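Local coordinates for chromosome replication initiation inhibitor protein (Agrobacterium tumefaciens, PDB 3FD3) that probably acts as a LysR-family DNA-binding transcription regulator, present here as its C-terminal effector-binding domains without the helix-turn-helix part, at residues I6-A10 / D11-T15; D90-P94 / A95-R99; G136-K139 / A140-G144. One frame throughout, in Å; residues are numbered along the deposited sequence.

Interaction 1 of 3, residues I6-A10 / D11-T15; sequences IATNA and DSLGT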
# COMPACT_ATOMS: atom_id res chain seq x y z
N ILE A 6 2.17 -12.50 11.54
CA ILE A 6 3.48 -11.92 11.29
C ILE A 6 3.29 -10.42 11.02
O ILE A 6 2.32 -10.02 10.39
CB ILE A 6 4.14 -12.57 10.06
CG1 ILE A 6 4.26 -14.08 10.23
CG2 ILE A 6 5.57 -11.99 9.78
CD1 ILE A 6 4.46 -14.76 8.82
N ALA A 7 4.18 -9.60 11.54
CA ALA A 7 4.12 -8.16 11.37
C ALA A 7 5.25 -7.71 10.45
O ALA A 7 6.31 -8.34 10.37
CB ALA A 7 4.22 -7.43 12.71
N THR A 8 5.00 -6.61 9.73
CA THR A 8 6.02 -5.98 8.89
C THR A 8 5.73 -4.49 8.84
O THR A 8 4.56 -4.08 9.03
CB THR A 8 6.05 -6.54 7.45
OG1 THR A 8 7.06 -5.84 6.70
CG2 THR A 8 4.70 -6.37 6.73
N ASN A 9 6.77 -3.70 8.61
CA ASN A 9 6.60 -2.31 8.26
C ASN A 9 6.09 -2.22 6.82
O ASN A 9 6.32 -3.12 6.01
CB ASN A 9 7.92 -1.51 8.45
CG ASN A 9 9.12 -2.06 7.60
OD1 ASN A 9 9.26 -3.24 7.37
ND2 ASN A 9 10.05 -1.18 7.26
N ALA A 10 5.43 -1.11 6.49
CA ALA A 10 4.89 -0.94 5.14
C ALA A 10 5.96 -0.98 4.07
O ALA A 10 5.75 -1.50 2.97
CB ALA A 10 4.10 0.40 5.02
N ASP A 11 7.11 -0.37 4.35
CA ASP A 11 8.15 -0.27 3.33
C ASP A 11 8.73 -1.66 2.98
O ASP A 11 9.05 -1.91 1.82
CB ASP A 11 9.25 0.70 3.75
CG ASP A 11 8.77 2.15 3.77
OD1 ASP A 11 7.86 2.50 2.98
OD2 ASP A 11 9.30 2.95 4.58
N SER A 12 8.82 -2.58 3.94
CA SER A 12 9.19 -3.97 3.59
C SER A 12 8.09 -4.69 2.83
O SER A 12 8.38 -5.45 1.88
CB SER A 12 9.61 -4.76 4.83
OG SER A 12 10.82 -4.26 5.38
N LEU A 13 6.83 -4.48 3.22
CA LEU A 13 5.70 -5.09 2.47
C LEU A 13 5.69 -4.57 1.03
O LEU A 13 5.34 -5.30 0.10
CB LEU A 13 4.36 -4.81 3.15
CG LEU A 13 3.13 -5.46 2.52
CD1 LEU A 13 3.33 -6.98 2.50
CD2 LEU A 13 1.89 -5.05 3.31
N GLY A 14 6.06 -3.31 0.82
CA GLY A 14 6.08 -2.75 -0.51
C GLY A 14 7.26 -3.16 -1.36
O GLY A 14 7.28 -2.80 -2.55
N THR A 15 8.23 -3.87 -0.78
CA THR A 15 9.44 -4.28 -1.45
C THR A 15 9.60 -5.81 -1.43
O THR A 15 9.02 -6.50 -2.30
CB THR A 15 10.69 -3.50 -0.93
OG1 THR A 15 10.77 -3.61 0.50
CG2 THR A 15 10.61 -1.97 -1.33
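Asn9 and Ser12 meet through their side chains where strand 3-8 gives way to helix 10-13: Ser12 OG donates to Asn9 OD1 over 2.7 Å, the hydroxyl tilted modestly from the amide plane. Asn9 occupies the N-cap position, and its chi1 of 59° sets CG between its own N and carbonyl carbon, which swings OD1 back over the first turn. The backbone carbonyl of Asn9 is gripped twice. Leu13 N reaches Asn9 O at 3.1 Å in the carbonyl plane with a nearly straight N-H (167°), while Thr8 OG1 donates to the same Asn9 O at 2.9 Å. A chi1 of 179° places Thr8 OG1 anti to the backbone N, where it meets Asn9 O and also touches Ser12 CB at 3.3 Å. The Thr8 methyl CG2 packs on Leu13 CB at 3.9 Å, the two side chains crossing near a right angle.

This Thr8-Ser12-Leu13 side is the buried one: Val55 packs on Thr8 and Ser12, and Leu18 on Leu13. Asp11 and Ala10 mark the looser side, both partly exposed. The Asp11 carboxylate is held outside the turn by hydrogen bonds from Tyr75 OH and Thr134 OG1, with a calcium ion nearby. Within the same turn, Gly14 N donates to Ala10 O at 2.8 Å. A capped turn that leads into a helix at the C-terminal end of inner strand 3-8 is consistent with a periplasmic-binding-protein-like fold, as in other LysR effector domains.

Interaction 2 of 3, residues D90-P94 / A95-R99; sequences DGVTP and AALAR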
# COMPACT_ATOMS: atom_id res chain seq x y z
N ASP A 90 16.94 27.42 -7.40
CA ASP A 90 18.30 27.84 -7.00
C ASP A 90 18.91 26.97 -5.87
O ASP A 90 19.70 27.46 -5.04
CB ASP A 90 18.38 29.35 -6.72
CG ASP A 90 17.55 29.82 -5.51
OD1 ASP A 90 17.26 31.05 -5.45
OD2 ASP A 90 17.22 29.00 -4.63
N GLY A 91 18.56 25.68 -5.88
CA GLY A 91 19.17 24.65 -5.05
C GLY A 91 18.30 24.18 -3.91
O GLY A 91 17.28 24.78 -3.59
N VAL A 92 18.71 23.07 -3.29
CA VAL A 92 18.05 22.57 -2.10
C VAL A 92 18.64 23.27 -0.87
O VAL A 92 19.67 22.85 -0.34
CB VAL A 92 18.18 21.03 -1.99
CG1 VAL A 92 17.43 20.53 -0.77
CG2 VAL A 92 17.63 20.37 -3.25
N THR A 93 17.97 24.33 -0.44
CA THR A 93 18.43 25.18 0.64
C THR A 93 17.41 25.14 1.77
O THR A 93 16.26 24.72 1.57
CB THR A 93 18.55 26.63 0.18
OG1 THR A 93 17.24 27.11 -0.17
CG2 THR A 93 19.48 26.72 -1.02
N PRO A 94 17.81 25.57 2.97
CA PRO A 94 16.83 25.65 4.05
C PRO A 94 15.62 26.52 3.69
O PRO A 94 14.49 26.13 3.99
CB PRO A 94 17.64 26.25 5.19
CG PRO A 94 19.02 25.69 4.98
CD PRO A 94 19.18 25.77 3.47
N ALA A 95 15.85 27.64 3.02
CA ALA A 95 14.75 28.51 2.64
C ALA A 95 13.79 27.78 1.71
O ALA A 95 12.56 27.84 1.88
CB ALA A 95 15.28 29.81 1.97
N ALA A 96 14.36 27.07 0.73
CA ALA A 96 13.54 26.32 -0.24
C ALA A 96 12.76 25.18 0.42
O ALA A 96 11.60 24.94 0.11
CB ALA A 96 14.41 25.79 -1.37
N LEU A 97 13.41 24.48 1.36
CA LEU A 97 12.76 23.36 2.05
C LEU A 97 11.63 23.82 2.97
O LEU A 97 10.72 23.06 3.27
CB LEU A 97 13.78 22.56 2.85
CG LEU A 97 14.65 21.62 2.02
CD1 LEU A 97 15.90 21.24 2.84
CD2 LEU A 97 13.84 20.38 1.55
N ALA A 98 11.68 25.08 3.38
CA ALA A 98 10.60 25.63 4.20
C ALA A 98 9.35 25.89 3.39
O ALA A 98 8.29 26.14 3.97
CB ALA A 98 11.07 26.93 4.91
N ARG A 99 9.47 25.85 2.06
CA ARG A 99 8.36 26.14 1.16
C ARG A 99 7.92 24.99 0.22
O ARG A 99 6.82 25.05 -0.29
CB ARG A 99 8.70 27.36 0.31
CG ARG A 99 8.95 28.60 1.16
CD ARG A 99 9.32 29.77 0.30
NE ARG A 99 9.27 31.02 1.05
CZ ARG A 99 8.16 31.73 1.28
NH1 ARG A 99 6.96 31.31 0.85
NH2 ARG A 99 8.24 32.87 1.96
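The backbone turns from loop into helix at Thr93, where Leu97 N donates to Thr93 O at 2.9 Å with an N-H...O angle of 160°, the first i to i+4 bond of helix 94-97. Thr93 is a classic N-cap: its OG1 accepts from Ala96 N over 3.0 Å, again close to straight at 161°. A chi1 of 64° places that hydroxyl between the residue's own N and carbonyl carbon, facing the opening turn, where it also rests against the Ala96 methyl. Pro94 follows as the first helical residue, a position where its lack of an N-H costs no helical bond. Its carbonyl takes Ala98 N at 3.1 Å in a more bent bond.

The apolar side of the turn is formed by Val92 and Leu97, the residue before the cap and the fourth after it, which make a hydrophobic staple. Leu97 is buried and continues inward onto Phe88, Leu120 and Trp147, whereas Ala95 and Ala98 lie exposed. Arg99 O is hydrogen-bonded to Arg1 NH1 of the second subunit. Val92 CG1, anti to its backbone N, approaches Leu97 CD1 to 4.0 Å, the two branches meeting obliquely.

Interaction 3 of 3, residues G136-K139 / A140-G144; sequences GFVK and ASLAG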
# COMPACT_ATOMS: atom_id res chain seq x y z
N GLY A 136 2.03 4.68 -2.71
CA GLY A 136 1.53 6.05 -2.90
C GLY A 136 2.64 7.08 -2.89
O GLY A 136 2.65 8.01 -3.72
N PHE A 137 3.58 6.92 -1.97
CA PHE A 137 4.76 7.82 -1.90
C PHE A 137 5.47 7.87 -3.26
O PHE A 137 5.82 8.94 -3.75
CB PHE A 137 5.79 7.36 -0.86
CG PHE A 137 5.97 8.27 0.32
CD1 PHE A 137 4.95 8.51 1.20
CD2 PHE A 137 7.23 8.81 0.60
CE1 PHE A 137 5.13 9.33 2.33
CE2 PHE A 137 7.41 9.62 1.70
CZ PHE A 137 6.35 9.86 2.59
N VAL A 138 5.71 6.71 -3.86
CA VAL A 138 6.41 6.66 -5.13
C VAL A 138 5.56 7.34 -6.20
O VAL A 138 6.05 8.16 -6.97
CB VAL A 138 6.74 5.25 -5.56
CG1 VAL A 138 7.37 5.26 -6.99
CG2 VAL A 138 7.71 4.63 -4.53
N LYS A 139 4.28 7.02 -6.25
CA LYS A 139 3.41 7.64 -7.24
C LYS A 139 3.35 9.16 -7.10
O LYS A 139 3.39 9.89 -8.10
CB LYS A 139 1.99 7.10 -7.14
CG LYS A 139 1.79 5.71 -7.62
CD LYS A 139 0.28 5.42 -7.81
CE LYS A 139 0.03 3.96 -8.13
NZ LYS A 139 0.77 3.06 -7.18
N ALA A 140 3.27 9.64 -5.86
CA ALA A 140 3.21 11.08 -5.60
C ALA A 140 4.51 11.76 -6.01
O ALA A 140 4.52 12.87 -6.52
CB ALA A 140 2.95 11.31 -4.13
N SER A 141 5.63 11.08 -5.77
CA SER A 141 6.95 11.59 -6.17
C SER A 141 7.05 11.70 -7.68
O SER A 141 7.45 12.76 -8.21
CB SER A 141 8.07 10.69 -5.65
OG SER A 141 8.00 10.55 -4.24
N LEU A 142 6.62 10.64 -8.38
CA LEU A 142 6.64 10.63 -9.84
C LEU A 142 5.70 11.69 -10.44
O LEU A 142 6.01 12.26 -11.48
CB LEU A 142 6.21 9.25 -10.35
CG LEU A 142 7.22 8.13 -10.22
CD1 LEU A 142 6.50 6.78 -10.40
CD2 LEU A 142 8.37 8.33 -11.29
N ALA A 143 4.57 11.93 -9.78
CA ALA A 143 3.55 12.84 -10.26
C ALA A 143 3.89 14.30 -9.98
O ALA A 143 3.11 15.19 -10.33
CB ALA A 143 2.21 12.51 -9.63
N GLY A 144 5.04 14.56 -9.35
CA GLY A 144 5.46 15.95 -9.07
C GLY A 144 4.75 16.61 -7.90
O GLY A 144 4.69 17.84 -7.79
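Ser141 and Phe137 share one carbonyl: Phe137 O accepts Ser141 N at 2.9 Å and Ser141 OG at 2.8 Å. The two donors arrive from opposite faces of the carbonyl plane, the hydroxyl tilted 35° from it, so the oxygen is held from both sides. With chi1 at -57°, Ser141 OG stands beside its own backbone N and folds back along the helix onto the preceding turn. A second one-turn pair lies next to it. Val138 CG1 and Leu142 CD1 run side by side in the same direction at 3.8 Å, while Leu142 N donates to Val138 O through a near-linear N-H. Ala140 CB also touches Gly136 O at 3.3 Å, the oxygen that accepts from Ala140 N.

These contacts belong to the last two turns of helix 134-142. Its C-terminus finishes in a Schellman motif, with Gly144 at positive phi (77°) and Gly144 N bonded to Ser141 O at 3.2 Å; one residue earlier, Ala143 N still reaches Lys139 O at 2.9 Å.

Further out, Asn150 of strand 148-151 donates through ND2 to Ser141 OG, giving this buried hydroxyl a second partner and fixing its rotation. Leu103 covers Phe137, Ala140 and Ser141, and Leu154 and His158 of helix 152-161 pack on Val138 and Leu142, respectively. The Phe137 side chain comes within about 3 Å of a bound calcium ion. On the outer face, Lys139 packs on Gly14 and Ala143 on Ser22, both of the second subunit.

How the interactions relate
The three contacts follow one another along the chain within the LysR substrate-binding domain. Interaction 1 links strand 3-8 of the mixed six-stranded sheet to helix 10-13, its centre about 7 Å from the centre of the chain. Interaction 2 starts helix 94-97 at the periphery, its centre about 25 Å from the centre of the chain, and interaction 3 ends helix 134-142. The centres of interactions 1 and 3 are about 19 Å apart, those of 2 and 3 about 20 Å, and those of 1 and 2 about 32 Å; none touches another. Two mark helix starts and one a helix end. Interactions 1 and 3 both pack against the second subunit and have side chains near bound calcium.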